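Local coordinates for dihydropteridine reductase (Caenorhabditis elegans, PDB 1OOE), which probably catalyses the NADH- or NADPH-dependent reduction of quinonoid dihydrobiopterin to tetrahydrobiopterin, working as a homodimer of the short-chain dehydrogenase/reductase family, at residues G16-E21 against F200-L205; D74-V79 against A109-L114; G122-L127 against L206-E211; S155-K160 against S168-I173. All blocks are in the same frame, centred on the assembly; numbering follows the deposited sequence.

Contacts 2, 3 and 4 each pack a helix on the central Rossmann-type sheet; contact 1 pairs two helices lying on one of its faces. Contacts 1 and 3 share helix 198-210, and their centres are about 12 Å apart; contacts 2 and 4 lie on the other face, about 11 Å from each other, and both adjoin the second subunit. Neighbouring strands link the contacts within the sheet: V76 O to Q126 N and L125 O to L171 N are both 2.9 Å, probable hydrogen bonds. I19 of contact 1 also packs on F77 of contact 2. G16 probably belongs to the glycine-rich cofactor-binding motif, while a bound MES, likely from the crystallisation liquor, lies about 3 Å from the side chain of W208 and may mark a pocket.

Contact 1. Residues G16-E21 against F200-L205; sequences GSAILE and FISEHL
Helix segments 16-21 and 200-205 pass with their axes 9.2 Å apart at a signed crossing angle of -45°, their N-to-C directions running broadly the same way. The backbones come nearest where I19 CA and S202 CA lie 5.1 Å apart, a spacing that a residue as small as serine permits. S202 is modelled in two conformers; in one of them S202 OG lies 3.6 Å from I19 CA, so this contact is less certain than the apolar one. No hydrogen bond crosses the interface. I19 CG1 stands anti to the carbonyl carbon (chi1 -67°), and the extended second torsion carries I19 CD1 to L205 CD1 at 3.6 Å, while I19 CG2 approaches the same L205 CD1 at 3.9 Å. Both isoleucine branches thus touch one leucine methyl, and the two side chains cross at about a right angle. G16, in the first turn of helix 14-25, is probably the last glycine of the glycine-rich motif of the Rossmann-type fold, and helix 198-210 lies beside this helix on the same face of the sheet. Replacing I19 by an alanine would remove both branches and would probably leave L205 CD1 without its apolar partner on residues 16-21, opening a gap between the helices. Further out, H204 ND1 donates to F200 O at 2.8 Å, and the F200 side chain touches I224 and I233 of the sheet.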
# COMPACT_ATOMS: atom_id res chain seq x y z
N GLY A 16 -7.40 -21.61 -2.29
CA GLY A 16 -6.62 -22.13 -1.18
C GLY A 16 -6.90 -23.59 -0.88
O GLY A 16 -5.97 -24.38 -0.66
N SER A 17 -8.18 -23.96 -0.87
CA SER A 17 -8.57 -25.33 -0.60
C SER A 17 -8.08 -26.25 -1.73
O SER A 17 -7.68 -27.38 -1.48
CB SER A 17 -10.09 -25.44 -0.44
OG SER A 17 -10.49 -26.78 -0.22
N ALA A 18 -8.13 -25.75 -2.96
CA ALA A 18 -7.68 -26.53 -4.10
C ALA A 18 -6.18 -26.81 -3.99
O ALA A 18 -5.72 -27.92 -4.26
CB ALA A 18 -7.97 -25.78 -5.40
N ILE A 19 -5.42 -25.78 -3.61
CA ILE A 19 -3.98 -25.92 -3.46
C ILE A 19 -3.66 -26.90 -2.34
O ILE A 19 -2.83 -27.79 -2.50
CB ILE A 19 -3.33 -24.54 -3.16
CG1 ILE A 19 -3.48 -23.63 -4.38
CG2 ILE A 19 -1.84 -24.71 -2.81
CD1 ILE A 19 -3.15 -22.18 -4.11
N LEU A 20 -4.33 -26.74 -1.20
CA LEU A 20 -4.11 -27.61 -0.05
C LEU A 20 -4.38 -29.07 -0.42
O LEU A 20 -3.57 -29.96 -0.14
CB LEU A 20 -5.01 -27.18 1.11
CG LEU A 20 -4.85 -27.89 2.46
CD1 LEU A 20 -5.38 -26.99 3.58
CD2 LEU A 20 -5.58 -29.22 2.44
N GLU A 21 -5.52 -29.32 -1.06
CA GLU A 21 -5.87 -30.68 -1.46
C GLU A 21 -4.86 -31.26 -2.45
O GLU A 21 -4.48 -32.43 -2.35
CB GLU A 21 -7.26 -30.71 -2.10
CG GLU A 21 -8.42 -30.47 -1.14
CD GLU A 21 -8.45 -31.48 -0.01
OE1 GLU A 21 -8.01 -32.63 -0.22
OE2 GLU A 21 -8.94 -31.13 1.09
N PHE A 200 -4.56 -25.26 -12.78
CA PHE A 200 -3.44 -24.67 -13.50
C PHE A 200 -2.49 -24.05 -12.49
O PHE A 200 -1.27 -24.16 -12.61
CB PHE A 200 -3.93 -23.58 -14.46
CG PHE A 200 -2.85 -23.01 -15.34
CD1 PHE A 200 -2.32 -23.74 -16.39
CD2 PHE A 200 -2.37 -21.72 -15.12
CE1 PHE A 200 -1.33 -23.20 -17.22
CE2 PHE A 200 -1.38 -21.16 -15.94
CZ PHE A 200 -0.86 -21.91 -16.99
N ILE A 201 -3.07 -23.40 -11.48
CA ILE A 201 -2.29 -22.75 -10.43
C ILE A 201 -1.64 -23.77 -9.50
O ILE A 201 -0.44 -23.69 -9.22
CB ILE A 201 -3.19 -21.80 -9.59
CG1 ILE A 201 -3.83 -20.75 -10.50
CG2 ILE A 201 -2.37 -21.13 -8.49
CD1 ILE A 201 -2.84 -19.85 -11.20
N SER A 202 -2.42 -24.74 -9.02
CA SER A 202 -1.89 -25.75 -8.12
C SER A 202 -0.74 -26.50 -8.77
O SER A 202 0.29 -26.76 -8.14
CB SER A 202 -2.99 -26.75 -7.72
OG SER A 202 -4.05 -26.09 -7.05
N GLU A 203 -0.91 -26.84 -10.05
CA GLU A 203 0.12 -27.54 -10.80
C GLU A 203 1.40 -26.72 -10.90
O GLU A 203 2.50 -27.26 -10.73
CB GLU A 203 -0.40 -27.91 -12.19
CG GLU A 203 -1.27 -29.16 -12.20
CD GLU A 203 -2.07 -29.30 -13.48
OE1 GLU A 203 -1.57 -28.90 -14.55
OE2 GLU A 203 -3.20 -29.84 -13.42
N HIS A 204 1.28 -25.42 -11.17
CA HIS A 204 2.48 -24.60 -11.27
C HIS A 204 3.16 -24.42 -9.93
O HIS A 204 4.38 -24.37 -9.85
CB HIS A 204 2.17 -23.25 -11.92
CG HIS A 204 2.13 -23.30 -13.41
ND1 HIS A 204 1.10 -23.88 -14.11
CD2 HIS A 204 3.04 -22.90 -14.34
CE1 HIS A 204 1.36 -23.83 -15.41
NE2 HIS A 204 2.53 -23.24 -15.57
N LEU A 205 2.38 -24.32 -8.85
CA LEU A 205 3.00 -24.17 -7.54
C LEU A 205 3.82 -25.41 -7.21
O LEU A 205 4.93 -25.31 -6.68
CB LEU A 205 1.95 -23.93 -6.46
CG LEU A 205 1.26 -22.56 -6.47
CD1 LEU A 205 0.17 -22.52 -5.41
CD2 LEU A 205 2.29 -21.46 -6.22

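Contact 2. Residues D74-V79 against A109-L114; sequences DGVFCV and AIAAKL
C78 and V76, two residues apart on strand 73-78, both direct their CB atoms at A111 of helix 93-118. This is a strand of the parallel sheet packed against a helix on its face, in the Rossmann-type fold of short-chain dehydrogenases/reductases. The backbones are closest at C78 and A111, whose CA atoms stand 6.4 Å apart, a separation compatible with the single methyl group that fills it. The C78 side chain can be traced outward: its CB rests on A111 CB at 3.8 Å, and the next atom, SG, swung anti to the backbone N (chi1 -173°), still lies 4.0 Å from that same methyl. The cysteine therefore runs alongside the alanine rather than pointing past it, touching with both of its side-chain atoms, and no hydrogen bond joins the segments. Between V76 and C78, F77 turns its CB the other way, toward the opposite face of the sheet, where its ring meets that of F23. A111 is further enclosed by Y9 of the adjacent strand 4-9, so the methyl is buried among C78, V76 and Y9. The outer side of the helix has a different role: K113 NZ donates a hydrogen bond to S90 O of the second subunit, consistent with the use of this helix in the dimer interfaces of many relatives. V76 completes the inner contact with one branch, CG1, which lies anti to its own backbone N and approaches A111 CB at 4.1 Å and A111 O at 3.9 Å.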
# COMPACT_ATOMS: atom_id res chain seq x y z
N ASP A 74 8.84 -26.11 2.50
CA ASP A 74 9.31 -25.99 1.12
C ASP A 74 8.64 -24.81 0.42
O ASP A 74 9.13 -24.32 -0.59
CB ASP A 74 9.03 -27.27 0.35
CG ASP A 74 9.74 -28.47 0.95
OD1 ASP A 74 9.26 -28.99 1.98
OD2 ASP A 74 10.78 -28.89 0.40
N GLY A 75 7.51 -24.37 0.96
CA GLY A 75 6.80 -23.25 0.37
C GLY A 75 5.75 -22.65 1.28
O GLY A 75 5.22 -23.32 2.18
N VAL A 76 5.49 -21.37 1.07
CA VAL A 76 4.48 -20.62 1.81
C VAL A 76 3.63 -20.00 0.69
O VAL A 76 4.15 -19.23 -0.11
CB VAL A 76 5.12 -19.50 2.67
CG1 VAL A 76 4.02 -18.66 3.34
CG2 VAL A 76 6.02 -20.11 3.74
N PHE A 77 2.36 -20.37 0.64
CA PHE A 77 1.47 -19.86 -0.41
C PHE A 77 0.36 -19.02 0.22
O PHE A 77 -0.45 -19.54 0.98
CB PHE A 77 0.86 -21.03 -1.19
CG PHE A 77 1.85 -22.09 -1.58
CD1 PHE A 77 3.08 -21.75 -2.15
CD2 PHE A 77 1.54 -23.44 -1.40
CE1 PHE A 77 3.99 -22.74 -2.53
CE2 PHE A 77 2.44 -24.44 -1.78
CZ PHE A 77 3.66 -24.09 -2.35
N CYS A 78 0.33 -17.73 -0.11
CA CYS A 78 -0.67 -16.83 0.44
C CYS A 78 -1.71 -16.42 -0.60
O CYS A 78 -1.39 -15.70 -1.55
CB CYS A 78 0.01 -15.58 1.00
SG CYS A 78 -1.11 -14.47 1.90
N VAL A 79 -2.94 -16.87 -0.40
CA VAL A 79 -4.04 -16.57 -1.32
C VAL A 79 -5.26 -16.01 -0.58
O VAL A 79 -6.38 -16.05 -1.10
CB VAL A 79 -4.46 -17.83 -2.11
CG1 VAL A 79 -3.34 -18.25 -3.05
CG2 VAL A 79 -4.80 -18.97 -1.15
N ALA A 109 2.06 -9.71 4.37
CA ALA A 109 3.19 -9.37 5.23
C ALA A 109 3.49 -10.47 6.24
O ALA A 109 4.65 -10.78 6.50
CB ALA A 109 2.93 -8.06 5.94
N ILE A 110 2.45 -11.04 6.85
CA ILE A 110 2.65 -12.10 7.82
C ILE A 110 3.17 -13.35 7.11
O ILE A 110 4.00 -14.09 7.65
CB ILE A 110 1.35 -12.41 8.60
CG1 ILE A 110 0.98 -11.20 9.47
CG2 ILE A 110 1.53 -13.64 9.49
CD1 ILE A 110 -0.31 -11.33 10.24
N ALA A 111 2.71 -13.59 5.88
CA ALA A 111 3.19 -14.74 5.12
C ALA A 111 4.70 -14.55 4.89
O ALA A 111 5.48 -15.50 5.00
CB ALA A 111 2.45 -14.85 3.79
N ALA A 112 5.10 -13.32 4.57
CA ALA A 112 6.51 -13.03 4.33
C ALA A 112 7.32 -13.26 5.61
O ALA A 112 8.39 -13.85 5.57
CB ALA A 112 6.68 -11.58 3.85
N LYS A 113 6.79 -12.79 6.74
CA LYS A 113 7.48 -12.97 8.02
C LYS A 113 7.66 -14.46 8.30
O LYS A 113 8.72 -14.88 8.79
CB LYS A 113 6.66 -12.33 9.15
CG LYS A 113 7.35 -12.36 10.52
CD LYS A 113 8.65 -11.55 10.51
CE LYS A 113 9.38 -11.66 11.84
NZ LYS A 113 10.56 -10.76 11.89
N LEU A 114 6.64 -15.25 8.00
CA LEU A 114 6.72 -16.69 8.21
C LEU A 114 7.83 -17.30 7.36
O LEU A 114 8.57 -18.17 7.81
CB LEU A 114 5.39 -17.36 7.88
CG LEU A 114 4.26 -17.15 8.89
CD1 LEU A 114 2.92 -17.59 8.29
CD2 LEU A 114 4.57 -17.93 10.15

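Contact 3. Residues G122-L127 against L206-E211; sequences GGLLQL and LKWTTE
L206 O, two residues before the W208 that meets L124, is gripped twice by T210: OG1 at 2.9 Å and the backbone N at 3.0 Å reach it from opposite faces of the carbonyl plane. The threonine hydroxyl thus adds a side-chain bond to the closing turn of helix 198-210, whose helical backbone angles end before E211. Across the contact, the work falls to one methyl of strand 123-128. L124 extends CG anti to its backbone N (chi1 171°), carrying CD2 to W208 CB at 3.8 Å and to T209 OG1 at 3.8 Å. Relative to the indole, CD2 sits at the edge near the ring plane, so the ring face is not used by this leucine. The side chains of L124 and T209 cross at about a right angle. T209 OG1 has its polar partner within its own helix, a hydrogen bond to L205 O, which satisfies the hydroxyl despite its apolar neighbour. The segments are also bridged by R215, which donates from NE to W208 O and from NH2 to G122 O. At its outer side W208 borders a bound MES: NE1 donates to the sulfonate oxygen O2S of this molecule, and K207 NZ pairs with the same oxygen. Helix 198-210 lies here across the Rossmann-type sheet, with W208 also resting on L171 of strand 169-175 and T209 on F77 of strand 73-78, while L206 and T209 both lean on F23 of the adjacent helix 14-25.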
# COMPACT_ATOMS: atom_id res chain seq x y z
N GLY A 122 16.29 -21.86 -0.79
CA GLY A 122 15.88 -22.34 -2.10
C GLY A 122 14.38 -22.58 -2.20
O GLY A 122 13.89 -23.01 -3.24
N GLY A 123 13.65 -22.31 -1.12
CA GLY A 123 12.21 -22.52 -1.13
C GLY A 123 11.43 -21.46 -1.89
O GLY A 123 12.02 -20.54 -2.45
N LEU A 124 10.11 -21.59 -1.90
CA LEU A 124 9.24 -20.66 -2.62
C LEU A 124 8.20 -19.95 -1.76
O LEU A 124 7.51 -20.58 -0.96
CB LEU A 124 8.50 -21.40 -3.74
CG LEU A 124 7.38 -20.65 -4.46
CD1 LEU A 124 7.98 -19.53 -5.30
CD2 LEU A 124 6.60 -21.62 -5.35
N LEU A 125 8.10 -18.63 -1.94
CA LEU A 125 7.08 -17.84 -1.26
C LEU A 125 6.21 -17.31 -2.40
O LEU A 125 6.73 -16.69 -3.34
CB LEU A 125 7.67 -16.65 -0.49
CG LEU A 125 6.63 -15.58 -0.08
CD1 LEU A 125 5.67 -16.15 0.95
CD2 LEU A 125 7.35 -14.36 0.48
N GLN A 126 4.91 -17.58 -2.35
CA GLN A 126 4.00 -17.09 -3.38
C GLN A 126 2.97 -16.17 -2.75
O GLN A 126 2.40 -16.48 -1.71
CB GLN A 126 3.32 -18.26 -4.09
CG GLN A 126 2.15 -17.87 -4.99
CD GLN A 126 0.82 -17.95 -4.27
OE1 GLN A 126 0.55 -18.93 -3.58
NE2 GLN A 126 -0.02 -16.93 -4.43
N LEU A 127 2.76 -15.02 -3.39
CA LEU A 127 1.80 -14.04 -2.91
C LEU A 127 0.77 -13.80 -4.01
O LEU A 127 0.98 -14.19 -5.16
CB LEU A 127 2.49 -12.71 -2.57
CG LEU A 127 3.63 -12.74 -1.54
CD1 LEU A 127 4.21 -11.35 -1.40
CD2 LEU A 127 3.11 -13.26 -0.20
N LEU A 206 3.29 -26.59 -7.51
CA LEU A 206 4.04 -27.82 -7.23
C LEU A 206 5.32 -27.86 -8.07
O LEU A 206 6.38 -28.24 -7.58
CB LEU A 206 3.18 -29.07 -7.52
CG LEU A 206 3.86 -30.43 -7.29
CD1 LEU A 206 4.32 -30.54 -5.84
CD2 LEU A 206 2.90 -31.55 -7.62
N LYS A 207 5.22 -27.44 -9.33
CA LYS A 207 6.38 -27.42 -10.22
C LYS A 207 7.47 -26.47 -9.71
O LYS A 207 8.64 -26.84 -9.63
CB LYS A 207 5.99 -27.02 -11.64
CG LYS A 207 7.16 -27.08 -12.62
CD LYS A 207 6.79 -26.65 -14.03
CE LYS A 207 6.47 -25.16 -14.11
NZ LYS A 207 6.30 -24.70 -15.52
N TRP A 208 7.07 -25.24 -9.39
CA TRP A 208 8.03 -24.26 -8.91
C TRP A 208 8.62 -24.66 -7.55
O TRP A 208 9.76 -24.30 -7.23
CB TRP A 208 7.38 -22.87 -8.80
CG TRP A 208 6.85 -22.33 -10.10
CD1 TRP A 208 7.35 -22.54 -11.35
CD2 TRP A 208 5.74 -21.43 -10.27
NE1 TRP A 208 6.63 -21.82 -12.29
CE2 TRP A 208 5.63 -21.14 -11.64
CE3 TRP A 208 4.82 -20.85 -9.38
CZ2 TRP A 208 4.65 -20.28 -12.15
CZ3 TRP A 208 3.84 -19.99 -9.89
CH2 TRP A 208 3.77 -19.72 -11.26
N THR A 209 7.85 -25.40 -6.76
CA THR A 209 8.33 -25.83 -5.45
C THR A 209 9.38 -26.92 -5.56
O THR A 209 10.39 -26.91 -4.84
CB THR A 209 7.16 -26.36 -4.58
OG1 THR A 209 6.21 -25.31 -4.35
CG2 THR A 209 7.68 -26.85 -3.23
N THR A 210 9.16 -27.86 -6.48
CA THR A 210 10.07 -28.99 -6.68
C THR A 210 11.22 -28.78 -7.67
O THR A 210 12.25 -29.44 -7.58
CB THR A 210 9.29 -30.24 -7.10
OG1 THR A 210 8.60 -29.99 -8.33
CG2 THR A 210 8.28 -30.62 -6.03
N GLU A 211 11.03 -27.87 -8.63
CA GLU A 211 12.06 -27.61 -9.64
C GLU A 211 12.40 -26.12 -9.72
O GLU A 211 11.68 -25.35 -10.35
CB GLU A 211 11.59 -28.10 -11.01
CG GLU A 211 11.31 -29.60 -11.07
CD GLU A 211 12.57 -30.44 -10.89
OE1 GLU A 211 13.25 -30.29 -9.86
OE2 GLU A 211 12.86 -31.26 -11.78

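Contact 4. Residues S155-K160 against S168-I173; sequences SSLAAK and SAVLTI
V170 CG1 meets A158 CB at 3.7 Å, and this methyl pair forms the tight part of the contact between the C-terminal part of helix 141-158 and strand 169-175. V170 CG1 also lies 3.9 Å from A158 N and 4.3 Å from L157 CB, so one valine branch fits against this part of the helix. Its position follows from chi1 57°, which places CG1 between the backbone N and the carbonyl carbon and leaves CG2 anti to N. The valine CB points toward the helix, and the CA atoms of A158 and V170 are 6.1 Å apart, as expected where alanine offers only a methyl. L157 and V170 are buried, and both also touch L125 of the neighbouring strand. The other side is looser and wetter. A158 belongs to both parts: its CB packs on V170, while its carbonyl O faces a water, which donates to A158 O at 3.0 Å and, more weakly, to S168 O at 3.4 Å. No direct hydrogen bond spans the two segments, so the water, with its weak second leg, is at most a loose polar bridge. Within the first segment, A159 N bonds back to S156 O at 3.3 Å. Helix 141-158 connects the neighbouring parallel strands 123-128 and 169-175, a beta-alpha-beta crossover of the Rossmann-type fold; strand 169-175 lies between strands 123-128 and 221-227, A112 of helix 93-118 packs on L157, and S156 OG bonds to T137 N of the second subunit.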
# COMPACT_ATOMS: atom_id res chain seq x y z
N SER A 155 8.66 -6.74 -4.72
CA SER A 155 9.94 -6.27 -5.23
C SER A 155 10.98 -6.14 -4.12
O SER A 155 12.15 -6.45 -4.33
CB SER A 155 9.79 -4.93 -5.97
OG SER A 155 9.56 -3.84 -5.10
N SER A 156 10.56 -5.70 -2.94
CA SER A 156 11.49 -5.57 -1.82
C SER A 156 11.99 -6.93 -1.33
O SER A 156 13.16 -7.08 -1.01
CB SER A 156 10.83 -4.81 -0.66
OG SER A 156 10.58 -3.46 -1.01
N LEU A 157 11.10 -7.91 -1.27
CA LEU A 157 11.48 -9.25 -0.81
C LEU A 157 12.44 -9.96 -1.76
O LEU A 157 13.31 -10.73 -1.31
CB LEU A 157 10.22 -10.11 -0.62
CG LEU A 157 9.25 -9.66 0.48
CD1 LEU A 157 7.98 -10.49 0.39
CD2 LEU A 157 9.89 -9.81 1.85
N ALA A 158 12.31 -9.71 -3.06
CA ALA A 158 13.17 -10.35 -4.04
C ALA A 158 14.58 -9.77 -4.02
O ALA A 158 15.53 -10.41 -4.48
CB ALA A 158 12.57 -10.20 -5.44
N ALA A 159 14.71 -8.56 -3.48
CA ALA A 159 16.00 -7.88 -3.40
C ALA A 159 16.92 -8.48 -2.35
O ALA A 159 16.48 -9.22 -1.46
CB ALA A 159 15.79 -6.40 -3.12
N LYS A 160 18.20 -8.16 -2.46
CA LYS A 160 19.22 -8.65 -1.54
C LYS A 160 19.01 -8.13 -0.12
O LYS A 160 18.66 -6.97 0.08
CB LYS A 160 20.60 -8.24 -2.05
CG LYS A 160 21.76 -8.80 -1.27
CD LYS A 160 23.08 -8.41 -1.90
CE LYS A 160 24.25 -8.94 -1.10
NZ LYS A 160 24.22 -8.45 0.30
N SER A 168 16.21 -18.53 -2.35
CA SER A 168 14.75 -18.62 -2.39
C SER A 168 14.19 -17.64 -3.41
O SER A 168 14.89 -16.75 -3.88
CB SER A 168 14.14 -18.33 -1.02
OG SER A 168 14.40 -17.00 -0.61
N ALA A 169 12.91 -17.81 -3.75
CA ALA A 169 12.27 -16.93 -4.71
C ALA A 169 10.89 -16.54 -4.23
O ALA A 169 10.25 -17.28 -3.49
CB ALA A 169 12.16 -17.61 -6.07
N VAL A 170 10.45 -15.35 -4.63
CA VAL A 170 9.11 -14.88 -4.31
C VAL A 170 8.43 -14.66 -5.67
O VAL A 170 9.01 -14.06 -6.57
CB VAL A 170 9.12 -13.55 -3.49
CG1 VAL A 170 9.89 -12.47 -4.24
CG2 VAL A 170 7.70 -13.10 -3.21
N LEU A 171 7.22 -15.21 -5.81
CA LEU A 171 6.46 -15.08 -7.06
C LEU A 171 5.06 -14.59 -6.69
O LEU A 171 4.46 -15.08 -5.74
CB LEU A 171 6.37 -16.43 -7.78
CG LEU A 171 7.70 -17.04 -8.25
CD1 LEU A 171 7.44 -18.37 -8.93
CD2 LEU A 171 8.41 -16.08 -9.19
N THR A 172 4.55 -13.62 -7.45
CA THR A 172 3.24 -13.05 -7.17
C THR A 172 2.31 -13.23 -8.37
O THR A 172 2.58 -12.73 -9.46
CB THR A 172 3.39 -11.55 -6.81
OG1 THR A 172 4.09 -11.44 -5.56
CG2 THR A 172 2.04 -10.87 -6.67
N ILE A 173 1.21 -13.97 -8.17
CA ILE A 173 0.28 -14.25 -9.26
C ILE A 173 -0.83 -13.22 -9.43
O ILE A 173 -1.30 -12.63 -8.46
CB ILE A 173 -0.37 -15.65 -9.10
CG1 ILE A 173 -1.22 -15.70 -7.83
CG2 ILE A 173 0.72 -16.72 -9.04
CD1 ILE A 173 -1.98 -17.01 -7.66
O HOH W 1 15.05 -13.39 -4.55